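Local atomic coordinates of mevalonate 3-kinase (Thermoplasma acidophilum, PDB entry 4RKS), a protein that phosphorylates (R)-mevalonate with ATP to give (R)-3-phosphomevalonate, a step of the alternative mevalonate pathway to isoprenoids in extreme acidophiles. Residues N213-R223 against D253-V264; Y30-G39 against L50-S59. One frame throughout, in Å; residues are numbered along the deposited sequence.

Interaction 1: N213-R223 against D253-V264; sequences NIVRSDLYPAR and DTEEYHSILRGV
The guanidinium of R223 has Y257 CB over one face, while D253 OD1 and E256 OE2 lie at its edge, near its plane. Two nitrogens grip D253 end-on. R223 NH1 reaches D253 OD1 at 2.8 Å (N-H...O 161°) from above the carboxylate plane; R223 NH2 meets D253 OD2, also at 2.8 Å, on the syn side. The two flat groups are turned 49° against each other, and OD1 is met farther out of the carboxylate plane than OD2. E256 completes the salt-bridge network with a weak bond from R223 NH1 to E256 OE2 at 3.4 Å, its carboxylate almost perpendicular to the guanidinium; H226 also bonds OE2, and H230 bonds D253 OD1. R223 leaves its helix with CG anti to the backbone N (chi1 168°) and bends at chi2. Its stem thereby runs along I260, R223 CB lying 3.6 Å from I260 CD1, and the side chain sits as a knob in a hole formed by D253, E256, Y257 and I260. The ring of Y257, a mevalonate-pocket residue, meets I214 CD1 obliquely, and I214 CG1 leans on L261 CD2 at 3.8 Å. Farther along, V264 packs on N213 and S217. S217 OG accepts from L219 N (3.2 Å), a capping bond, and a water joins this hydroxyl to I260 O. Within the C-terminal domain, the contact thus sets the end of helix 207-214, the connecting turns and the start of helix 220-238 against the C-terminal part of helix 243-262, whose T254 touches strand 289-292.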
loop_
_atom_site.group_PDB
_atom_site.type_symbol
_atom_site.label_atom_id
_atom_site.label_comp_id
_atom_site.label_asym_id
_atom_site.label_seq_id
_atom_site.Cartn_x
_atom_site.Cartn_y
_atom_site.Cartn_z
ATOM N N ASN A 213 15.490 11.016 1.903
ATOM C CA ASN A 213 16.906 10.688 1.680
ATOM C C ASN A 213 17.216 10.012 0.342
ATOM O O ASN A 213 18.274 10.255 -0.236
ATOM C CB ASN A 213 17.422 9.819 2.819
ATOM C CG ASN A 213 17.643 10.611 4.083
ATOM O OD1 ASN A 213 18.771 10.980 4.413
ATOM N ND2 ASN A 213 16.567 10.902 4.785
ATOM N N ILE A 214 16.302 9.183 -0.166
ATOM C CA ILE A 214 16.594 8.431 -1.380
ATOM C C ILE A 214 16.936 9.342 -2.560
ATOM O O ILE A 214 17.771 9.000 -3.391
ATOM C CB ILE A 214 15.431 7.497 -1.794
ATOM C CG1 ILE A 214 15.980 6.379 -2.679
ATOM C CG2 ILE A 214 14.286 8.282 -2.513
ATOM C CD1 ILE A 214 14.927 5.540 -3.347
ATOM N N VAL A 215 16.323 10.518 -2.617
ATOM C CA VAL A 215 16.551 11.425 -3.737
ATOM C C VAL A 215 17.950 12.062 -3.658
ATOM O O VAL A 215 18.437 12.655 -4.620
ATOM C CB VAL A 215 15.453 12.524 -3.790
ATOM C CG1 VAL A 215 15.540 13.320 -5.084
ATOM C CG2 VAL A 215 14.061 11.884 -3.679
ATOM N N ARG A 216 18.617 11.921 -2.522
ATOM C CA ARG A 216 19.967 12.477 -2.410
ATOM C C ARG A 216 21.026 11.629 -3.132
ATOM O O ARG A 216 22.129 12.112 -3.420
ATOM C CB ARG A 216 20.343 12.649 -0.940
ATOM C CG ARG A 216 19.547 13.737 -0.247
ATOM C CD ARG A 216 19.721 13.695 1.252
ATOM N NE ARG A 216 18.971 14.777 1.874
ATOM C CZ ARG A 216 18.726 14.865 3.172
ATOM N NH1 ARG A 216 19.168 13.929 3.998
ATOM N NH2 ARG A 216 18.037 15.893 3.640
ATOM N N SER A 217 20.684 10.375 -3.425
ATOM C CA SER A 217 21.620 9.431 -4.045
ATOM C C SER A 217 21.956 9.747 -5.510
ATOM O O SER A 217 21.086 10.095 -6.306
ATOM C CB SER A 217 21.061 8.007 -3.950
ATOM O OG SER A 217 21.905 7.085 -4.617
ATOM N N ASP A 218 23.236 9.603 -5.850
ATOM C CA ASP A 218 23.719 9.777 -7.217
ATOM C C ASP A 218 23.148 8.728 -8.170
ATOM O O ASP A 218 23.112 8.925 -9.381
ATOM C CB ASP A 218 25.246 9.712 -7.237
ATOM C CG ASP A 218 25.868 10.397 -6.034
ATOM O OD1 ASP A 218 25.341 11.450 -5.617
ATOM O OD2 ASP A 218 26.870 9.880 -5.497
ATOM N N LEU A 219 22.720 7.602 -7.618
ATOM C CA LEU A 219 22.090 6.561 -8.420
ATOM C C LEU A 219 20.593 6.810 -8.607
ATOM O O LEU A 219 19.926 6.055 -9.315
ATOM C CB LEU A 219 22.307 5.196 -7.771
ATOM C CG LEU A 219 23.753 4.855 -7.455
ATOM C CD1 LEU A 219 23.797 3.778 -6.389
ATOM C CD2 LEU A 219 24.447 4.400 -8.718
ATOM N N TYR A 220 20.058 7.862 -7.984
ATOM C CA TYR A 220 18.612 8.071 -8.023
ATOM C C TYR A 220 18.055 8.265 -9.435
ATOM O O TYR A 220 17.012 7.685 -9.752
ATOM C CB TYR A 220 18.181 9.247 -7.143
ATOM C CG TYR A 220 16.673 9.355 -7.028
ATOM C CD1 TYR A 220 15.925 8.302 -6.514
ATOM C CD2 TYR A 220 16.004 10.501 -7.430
ATOM C CE1 TYR A 220 14.545 8.385 -6.410
ATOM C CE2 TYR A 220 14.635 10.600 -7.315
ATOM C CZ TYR A 220 13.907 9.534 -6.816
ATOM O OH TYR A 220 12.543 9.631 -6.710
ATOM N N PRO A 221 18.720 9.080 -10.280
ATOM C CA PRO A 221 18.180 9.185 -11.641
ATOM C C PRO A 221 18.039 7.856 -12.381
ATOM O O PRO A 221 17.037 7.671 -13.068
ATOM C CB PRO A 221 19.196 10.082 -12.363
ATOM C CG PRO A 221 20.056 10.691 -11.301
ATOM C CD PRO A 221 19.604 10.220 -9.967
ATOM N N ALA A 222 19.015 6.962 -12.256
ATOM C CA ALA A 222 18.940 5.658 -12.915
ATOM C C ALA A 222 17.884 4.764 -12.269
ATOM O O ALA A 222 17.264 3.941 -12.940
ATOM C CB ALA A 222 20.288 4.964 -12.884
ATOM N N ARG A 223 17.703 4.914 -10.961
ATOM C CA ARG A 223 16.705 4.135 -10.227
ATOM C C ARG A 223 15.313 4.418 -10.776
ATOM O O ARG A 223 14.524 3.501 -10.982
ATOM C CB ARG A 223 16.771 4.448 -8.729
ATOM C CG ARG A 223 15.595 3.932 -7.895
ATOM C CD ARG A 223 15.454 2.416 -7.955
ATOM N NE ARG A 223 14.179 1.983 -7.392
ATOM C CZ ARG A 223 13.596 0.813 -7.645
ATOM N NH1 ARG A 223 14.176 -0.058 -8.459
ATOM N NH2 ARG A 223 12.420 0.515 -7.093
ATOM N N ASP A 253 14.118 -5.981 -7.477
ATOM C CA ASP A 253 13.815 -4.575 -7.218
ATOM C C ASP A 253 14.084 -4.216 -5.762
ATOM O O ASP A 253 14.665 -3.175 -5.472
ATOM C CB ASP A 253 12.362 -4.252 -7.567
ATOM C CG ASP A 253 12.120 -2.752 -7.719
ATOM O OD1 ASP A 253 12.466 -2.216 -8.794
ATOM O OD2 ASP A 253 11.597 -2.116 -6.771
ATOM N N THR A 254 13.656 -5.090 -4.853
ATOM C CA THR A 254 13.872 -4.913 -3.417
ATOM C C THR A 254 15.364 -4.755 -3.107
ATOM O O THR A 254 15.759 -3.882 -2.335
ATOM C CB THR A 254 13.295 -6.107 -2.604
ATOM O OG1 THR A 254 11.865 -6.035 -2.585
ATOM C CG2 THR A 254 13.799 -6.101 -1.177
ATOM N N GLU A 255 16.192 -5.589 -3.718
ATOM C CA GLU A 255 17.628 -5.559 -3.441
ATOM C C GLU A 255 18.307 -4.282 -3.978
ATOM O O GLU A 255 19.147 -3.686 -3.303
ATOM C CB GLU A 255 18.281 -6.834 -4.002
ATOM C CG GLU A 255 17.757 -8.093 -3.271
ATOM C CD GLU A 255 18.196 -9.429 -3.878
ATOM O OE1 GLU A 255 18.470 -9.499 -5.095
ATOM O OE2 GLU A 255 18.243 -10.425 -3.123
ATOM N N GLU A 256 17.946 -3.866 -5.184
ATOM C CA GLU A 256 18.426 -2.592 -5.738
ATOM C C GLU A 256 18.009 -1.392 -4.877
ATOM O O GLU A 256 18.813 -0.515 -4.561
ATOM C CB GLU A 256 17.897 -2.412 -7.157
ATOM C CG GLU A 256 18.145 -1.031 -7.749
ATOM C CD GLU A 256 17.549 -0.884 -9.135
ATOM O OE1 GLU A 256 17.264 -1.917 -9.778
ATOM O OE2 GLU A 256 17.362 0.263 -9.583
ATOM N N TYR A 257 16.732 -1.361 -4.513
ATOM C CA TYR A 257 16.168 -0.283 -3.711
ATOM C C TYR A 257 16.879 -0.144 -2.375
ATOM O O TYR A 257 17.257 0.956 -1.968
ATOM C CB TYR A 257 14.681 -0.557 -3.511
ATOM C CG TYR A 257 13.853 0.457 -2.765
ATOM C CD1 TYR A 257 13.456 1.654 -3.367
ATOM C CD2 TYR A 257 13.386 0.177 -1.496
ATOM C CE1 TYR A 257 12.649 2.551 -2.703
ATOM C CE2 TYR A 257 12.577 1.066 -0.821
ATOM C CZ TYR A 257 12.212 2.247 -1.424
ATOM O OH TYR A 257 11.400 3.108 -0.732
ATOM N N HIS A 258 17.093 -1.257 -1.687
ATOM C CA HIS A 258 17.687 -1.144 -0.362
ATOM C C HIS A 258 19.207 -0.985 -0.401
ATOM O O HIS A 258 19.809 -0.527 0.571
ATOM C CB HIS A 258 17.245 -2.323 0.492
ATOM C CG HIS A 258 15.815 -2.210 0.918
ATOM N ND1 HIS A 258 15.391 -1.267 1.826
ATOM C CD2 HIS A 258 14.704 -2.877 0.522
ATOM C CE1 HIS A 258 14.085 -1.374 1.993
ATOM N NE2 HIS A 258 13.642 -2.345 1.216
ATOM N N SER A 259 19.821 -1.300 -1.536
ATOM C CA SER A 259 21.229 -0.940 -1.736
ATOM C C SER A 259 21.372 0.580 -1.914
ATOM O O SER A 259 22.319 1.190 -1.415
ATOM C CB SER A 259 21.813 -1.684 -2.938
ATOM O OG SER A 259 23.168 -1.334 -3.142
ATOM N N ILE A 260 20.420 1.199 -2.607
ATOM C CA ILE A 260 20.455 2.655 -2.769
ATOM C C ILE A 260 20.220 3.372 -1.430
ATOM O O ILE A 260 20.954 4.292 -1.083
ATOM C CB ILE A 260 19.431 3.136 -3.815
ATOM C CG1 ILE A 260 19.809 2.586 -5.187
ATOM C CG2 ILE A 260 19.370 4.659 -3.849
ATOM C CD1 ILE A 260 18.819 2.890 -6.271
ATOM N N LEU A 261 19.228 2.926 -0.668
ATOM C CA LEU A 261 18.949 3.514 0.642
ATOM C C LEU A 261 20.141 3.422 1.609
ATOM O O LEU A 261 20.474 4.404 2.269
ATOM C CB LEU A 261 17.709 2.863 1.268
ATOM C CG LEU A 261 16.384 3.291 0.626
ATOM C CD1 LEU A 261 15.184 2.567 1.234
ATOM C CD2 LEU A 261 16.192 4.792 0.721
ATOM N N ARG A 262 20.780 2.256 1.689
ATOM C CA ARG A 262 21.918 2.068 2.593
ATOM C C ARG A 262 23.034 3.064 2.300
ATOM O O ARG A 262 23.682 3.560 3.217
ATOM C CB ARG A 262 22.462 0.632 2.509
ATOM C CG ARG A 262 21.624 -0.397 3.280
ATOM C CD ARG A 262 22.324 -1.767 3.375
ATOM N NE ARG A 262 22.653 -2.315 2.057
ATOM C CZ ARG A 262 21.863 -3.127 1.358
ATOM N NH1 ARG A 262 20.679 -3.497 1.842
ATOM N NH2 ARG A 262 22.255 -3.563 0.170
ATOM N N GLY A 263 23.242 3.367 1.024
ATOM C CA GLY A 263 24.209 4.368 0.622
ATOM C C GLY A 263 23.832 5.796 0.987
ATOM O O GLY A 263 24.647 6.700 0.841
ATOM N N VAL A 264 22.598 6.010 1.443
ATOM C CA VAL A 264 22.194 7.324 1.951
ATOM C C VAL A 264 21.874 7.225 3.458
ATOM O O VAL A 264 21.257 8.112 4.050
ATOM C CB VAL A 264 20.993 7.890 1.152
ATOM C CG1 VAL A 264 20.771 9.351 1.471
ATOM C CG2 VAL A 264 21.266 7.782 -0.325
HETATM O O HOH W 1 22.694 5.562 -2.746
#

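Interaction 2: Y30-G39 against L50-S59; sequences YPTIGVVLLG and LHTSAGIAYS. With MEV ((R)-mevalonate), chain C.
A54 O is gripped by two backbone donors, V35 N at 2.7 Å and V36 N at 3.1 Å, both arriving from the same face of its carbonyl plane. This is a classic beta bulge: two consecutive residues face one on the partner strand, and the antiparallel register shifts by one. Before the bulge the ladder is regular, with I33 and I56 exchanging two bonds as a hydrogen-bonded pair; the bulge is closed by A54 N donating to V36 O, in the carbonyl plane on a lone pair. The 30-39 chain turns a corner at V35. Farther on, the amide of L38, an experimentally established substrate-binding residue, donates from L38 N to mevalonate O4 in a nearly straight bond (2.8 Å, 175°). The glycine backbone also lies against the ligand, G34 CA coming within 3.4 Å of mevalonate O3. Toward one end, Y58 has its CG between the backbone N and the carbonyl carbon (chi1 73°), a torsion that lays the ring against P31 and I33. P31 CG lies over one face of the Y58 ring, a CH-pi contact 3.7 Å from the centroid, and I33 CG1 approaches obliquely. At the other end the H51 ring is held by ND1 donating to T52 O, with L37 O at its edge. L38 CD1 rests over one H51 face, 4.1 Å from the centroid, and G39 N donates to H51 NE2 at 3.3 Å from well outside the ring plane.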
loop_
_atom_site.group_PDB
_atom_site.type_symbol
_atom_site.label_atom_id
_atom_site.label_comp_id
_atom_site.label_asym_id
_atom_site.label_seq_id
_atom_site.Cartn_x
_atom_site.Cartn_y
_atom_site.Cartn_z
ATOM N N TYR A 30 -8.003 -2.329 1.943
ATOM C CA TYR A 30 -6.963 -3.253 2.401
ATOM C C TYR A 30 -5.578 -2.650 2.226
ATOM O O TYR A 30 -5.349 -1.910 1.269
ATOM C CB TYR A 30 -7.088 -4.595 1.638
ATOM C CG TYR A 30 -8.468 -5.148 1.838
ATOM C CD1 TYR A 30 -8.822 -5.718 3.056
ATOM C CD2 TYR A 30 -9.442 -5.020 0.858
ATOM C CE1 TYR A 30 -10.089 -6.187 3.275
ATOM C CE2 TYR A 30 -10.733 -5.481 1.069
ATOM C CZ TYR A 30 -11.043 -6.065 2.288
ATOM O OH TYR A 30 -12.305 -6.524 2.535
ATOM N N PRO A 31 -4.649 -2.977 3.143
ATOM C CA PRO A 31 -3.279 -2.463 3.072
ATOM C C PRO A 31 -2.517 -3.014 1.876
ATOM O O PRO A 31 -2.976 -3.903 1.152
ATOM C CB PRO A 31 -2.656 -2.929 4.397
ATOM C CG PRO A 31 -3.398 -4.205 4.704
ATOM C CD PRO A 31 -4.820 -3.945 4.248
ATOM N N THR A 32 -1.345 -2.446 1.630
ATOM C CA THR A 32 -0.640 -2.765 0.405
ATOM C C THR A 32 0.836 -3.087 0.650
ATOM O O THR A 32 1.403 -2.749 1.700
ATOM C CB THR A 32 -0.749 -1.600 -0.618
ATOM O OG1 THR A 32 -0.049 -0.462 -0.122
ATOM C CG2 THR A 32 -2.203 -1.216 -0.833
ATOM N N ILE A 33 1.421 -3.777 -0.325
ATOM C CA ILE A 33 2.849 -4.098 -0.370
ATOM C C ILE A 33 3.406 -3.646 -1.714
ATOM O O ILE A 33 2.848 -3.984 -2.767
ATOM C CB ILE A 33 3.096 -5.618 -0.200
ATOM C CG1 ILE A 33 2.687 -6.077 1.199
ATOM C CG2 ILE A 33 4.569 -5.969 -0.479
ATOM C CD1 ILE A 33 2.477 -7.588 1.325
ATOM N N GLY A 34 4.489 -2.879 -1.694
ATOM C CA GLY A 34 5.155 -2.492 -2.929
ATOM C C GLY A 34 5.791 -3.669 -3.671
ATOM O O GLY A 34 6.347 -4.573 -3.059
ATOM N N VAL A 35 5.707 -3.652 -4.997
ATOM C CA VAL A 35 6.335 -4.667 -5.853
ATOM C C VAL A 35 7.459 -4.048 -6.702
ATOM O O VAL A 35 8.536 -4.637 -6.876
ATOM C CB VAL A 35 5.273 -5.361 -6.758
ATOM C CG1 VAL A 35 5.925 -6.096 -7.919
ATOM C CG2 VAL A 35 4.412 -6.316 -5.925
ATOM N N VAL A 36 7.198 -2.865 -7.242
ATOM C CA VAL A 36 8.271 -1.969 -7.701
ATOM C C VAL A 36 8.206 -0.801 -6.738
ATOM O O VAL A 36 7.181 -0.110 -6.651
ATOM C CB VAL A 36 8.102 -1.517 -9.173
ATOM C CG1 VAL A 36 9.180 -0.474 -9.568
ATOM C CG2 VAL A 36 8.182 -2.729 -10.108
ATOM N N LEU A 37 9.283 -0.616 -5.985
ATOM C CA LEU A 37 9.230 0.132 -4.743
ATOM C C LEU A 37 9.380 1.621 -4.962
ATOM O O LEU A 37 10.296 2.053 -5.659
ATOM C CB LEU A 37 10.319 -0.379 -3.789
ATOM C CG LEU A 37 10.149 -1.849 -3.408
ATOM C CD1 LEU A 37 11.341 -2.355 -2.590
ATOM C CD2 LEU A 37 8.849 -2.015 -2.648
ATOM N N LEU A 38 8.497 2.404 -4.339
ATOM C CA LEU A 38 8.536 3.853 -4.503
ATOM C C LEU A 38 9.508 4.557 -3.553
ATOM O O LEU A 38 9.502 4.323 -2.348
ATOM C CB LEU A 38 7.140 4.446 -4.308
ATOM C CG LEU A 38 7.104 5.969 -4.424
ATOM C CD1 LEU A 38 7.388 6.375 -5.863
ATOM C CD2 LEU A 38 5.748 6.486 -3.963
ATOM N N GLY A 39 10.334 5.431 -4.115
ATOM C CA GLY A 39 11.138 6.331 -3.322
ATOM C C GLY A 39 11.161 7.687 -3.981
ATOM O O GLY A 39 11.673 7.832 -5.100
ATOM N N LEU A 50 7.540 10.495 -7.487
ATOM C CA LEU A 50 8.532 10.997 -8.442
ATOM C C LEU A 50 8.740 10.056 -9.620
ATOM O O LEU A 50 9.200 10.472 -10.681
ATOM C CB LEU A 50 9.867 11.246 -7.747
ATOM C CG LEU A 50 9.993 12.600 -7.058
ATOM C CD1 LEU A 50 11.362 12.751 -6.424
ATOM C CD2 LEU A 50 9.724 13.735 -8.042
ATOM N N HIS A 51 8.406 8.781 -9.441
ATOM C CA HIS A 51 8.644 7.816 -10.501
ATOM C C HIS A 51 7.636 6.672 -10.470
ATOM O O HIS A 51 6.825 6.574 -9.545
ATOM C CB HIS A 51 10.076 7.271 -10.409
ATOM C CG HIS A 51 10.329 6.389 -9.220
ATOM N ND1 HIS A 51 9.906 5.076 -9.161
ATOM C CD2 HIS A 51 10.997 6.619 -8.060
ATOM C CE1 HIS A 51 10.292 4.539 -8.015
ATOM N NE2 HIS A 51 10.951 5.456 -7.325
ATOM N N THR A 52 7.688 5.817 -11.486
ATOM C CA THR A 52 6.733 4.707 -11.620
ATOM C C THR A 52 6.948 3.616 -10.558
ATOM O O THR A 52 8.081 3.272 -10.247
ATOM C CB THR A 52 6.828 4.085 -13.027
ATOM O OG1 THR A 52 6.424 5.060 -13.997
ATOM C CG2 THR A 52 5.951 2.841 -13.160
ATOM N N SER A 53 5.861 3.100 -9.992
ATOM C CA SER A 53 5.944 2.031 -8.997
ATOM C C SER A 53 4.850 1.006 -9.255
ATOM O O SER A 53 4.002 1.214 -10.113
ATOM C CB SER A 53 5.829 2.591 -7.577
ATOM O OG SER A 53 4.656 3.377 -7.431
ATOM N N ALA A 54 4.885 -0.102 -8.518
ATOM C CA ALA A 54 3.856 -1.133 -8.617
ATOM C C ALA A 54 3.576 -1.753 -7.242
ATOM O O ALA A 54 4.416 -1.712 -6.344
ATOM C CB ALA A 54 4.276 -2.227 -9.630
ATOM N N GLY A 55 2.392 -2.323 -7.067
ATOM C CA GLY A 55 2.072 -2.903 -5.779
ATOM C C GLY A 55 0.911 -3.875 -5.786
ATOM O O GLY A 55 0.212 -4.023 -6.792
ATOM N N ILE A 56 0.709 -4.527 -4.645
ATOM C CA ILE A 56 -0.430 -5.429 -4.433
ATOM C C ILE A 56 -1.188 -5.019 -3.178
ATOM O O ILE A 56 -0.577 -4.526 -2.230
ATOM C CB ILE A 56 0.010 -6.895 -4.226
ATOM C CG1 ILE A 56 1.204 -6.929 -3.269
ATOM C CG2 ILE A 56 0.306 -7.581 -5.529
ATOM C CD1 ILE A 56 1.680 -8.333 -2.912
ATOM N N ALA A 57 -2.501 -5.230 -3.160
ATOM C CA ALA A 57 -3.266 -5.154 -1.916
ATOM C C ALA A 57 -3.298 -6.540 -1.267
ATOM O O ALA A 57 -3.391 -7.548 -1.964
ATOM C CB ALA A 57 -4.668 -4.649 -2.168
ATOM N N TYR A 58 -3.208 -6.595 0.060
ATOM C CA TYR A 58 -3.248 -7.883 0.759
ATOM C C TYR A 58 -4.210 -7.849 1.944
ATOM O O TYR A 58 -4.613 -6.773 2.400
ATOM C CB TYR A 58 -1.851 -8.274 1.247
ATOM C CG TYR A 58 -1.361 -7.463 2.450
ATOM C CD1 TYR A 58 -0.684 -6.260 2.274
ATOM C CD2 TYR A 58 -1.567 -7.913 3.756
ATOM C CE1 TYR A 58 -0.224 -5.529 3.352
ATOM C CE2 TYR A 58 -1.123 -7.177 4.851
ATOM C CZ TYR A 58 -0.449 -5.984 4.638
ATOM O OH TYR A 58 0.003 -5.235 5.701
ATOM N N SER A 59 -4.574 -9.033 2.434
ATOM C CA SER A 59 -5.195 -9.161 3.750
ATOM C C SER A 59 -4.774 -10.530 4.268
ATOM O O SER A 59 -3.808 -11.088 3.759
ATOM C CB SER A 59 -6.717 -9.030 3.684
ATOM O OG SER A 59 -7.278 -8.806 4.971
HETATM C C8 MEV C . 5.554 3.766 -0.372
HETATM O O8 MEV C . 5.106 5.101 -0.233
HETATM C C2 MEV C . 6.916 3.661 0.280
HETATM C C3 MEV C . 7.451 2.266 0.556
HETATM O O7 MEV C . 6.515 1.444 1.205
HETATM C C4 MEV C . 7.883 1.582 -0.731
HETATM C C5 MEV C . 6.743 0.909 -1.472
HETATM O O3 MEV C . 5.909 0.165 -0.872
HETATM O O4 MEV C . 6.611 1.114 -2.702
HETATM C C6 MEV C . 8.649 2.435 1.464
HETATM O O HOH W 2 12.775 3.577 -5.832
#

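How the interactions relate
Interactions 1 and 2 touch directly although their centres are about 17 Å apart, and both line the mevalonate pocket: interaction 2 contributes G34, L37 and L38, interaction 1 contributes Y257. Y220 OH probably bonds to G39 O (2.6 Å) and Y257 OH, weakly, to L38 O (2.8 Å), while Y257 CD2 packs on L37 CD1 at 3.4 Å. The salt bridge of interaction 1 also reaches across: D253 OD2 accepts from L37 N and R223 NH2 donates to L37 O. L37 is thus held at both backbone polar atoms just before L38, whose amide binds mevalonate. The Y257 side chain lies about 4 Å from the same ligand, which R163 also binds.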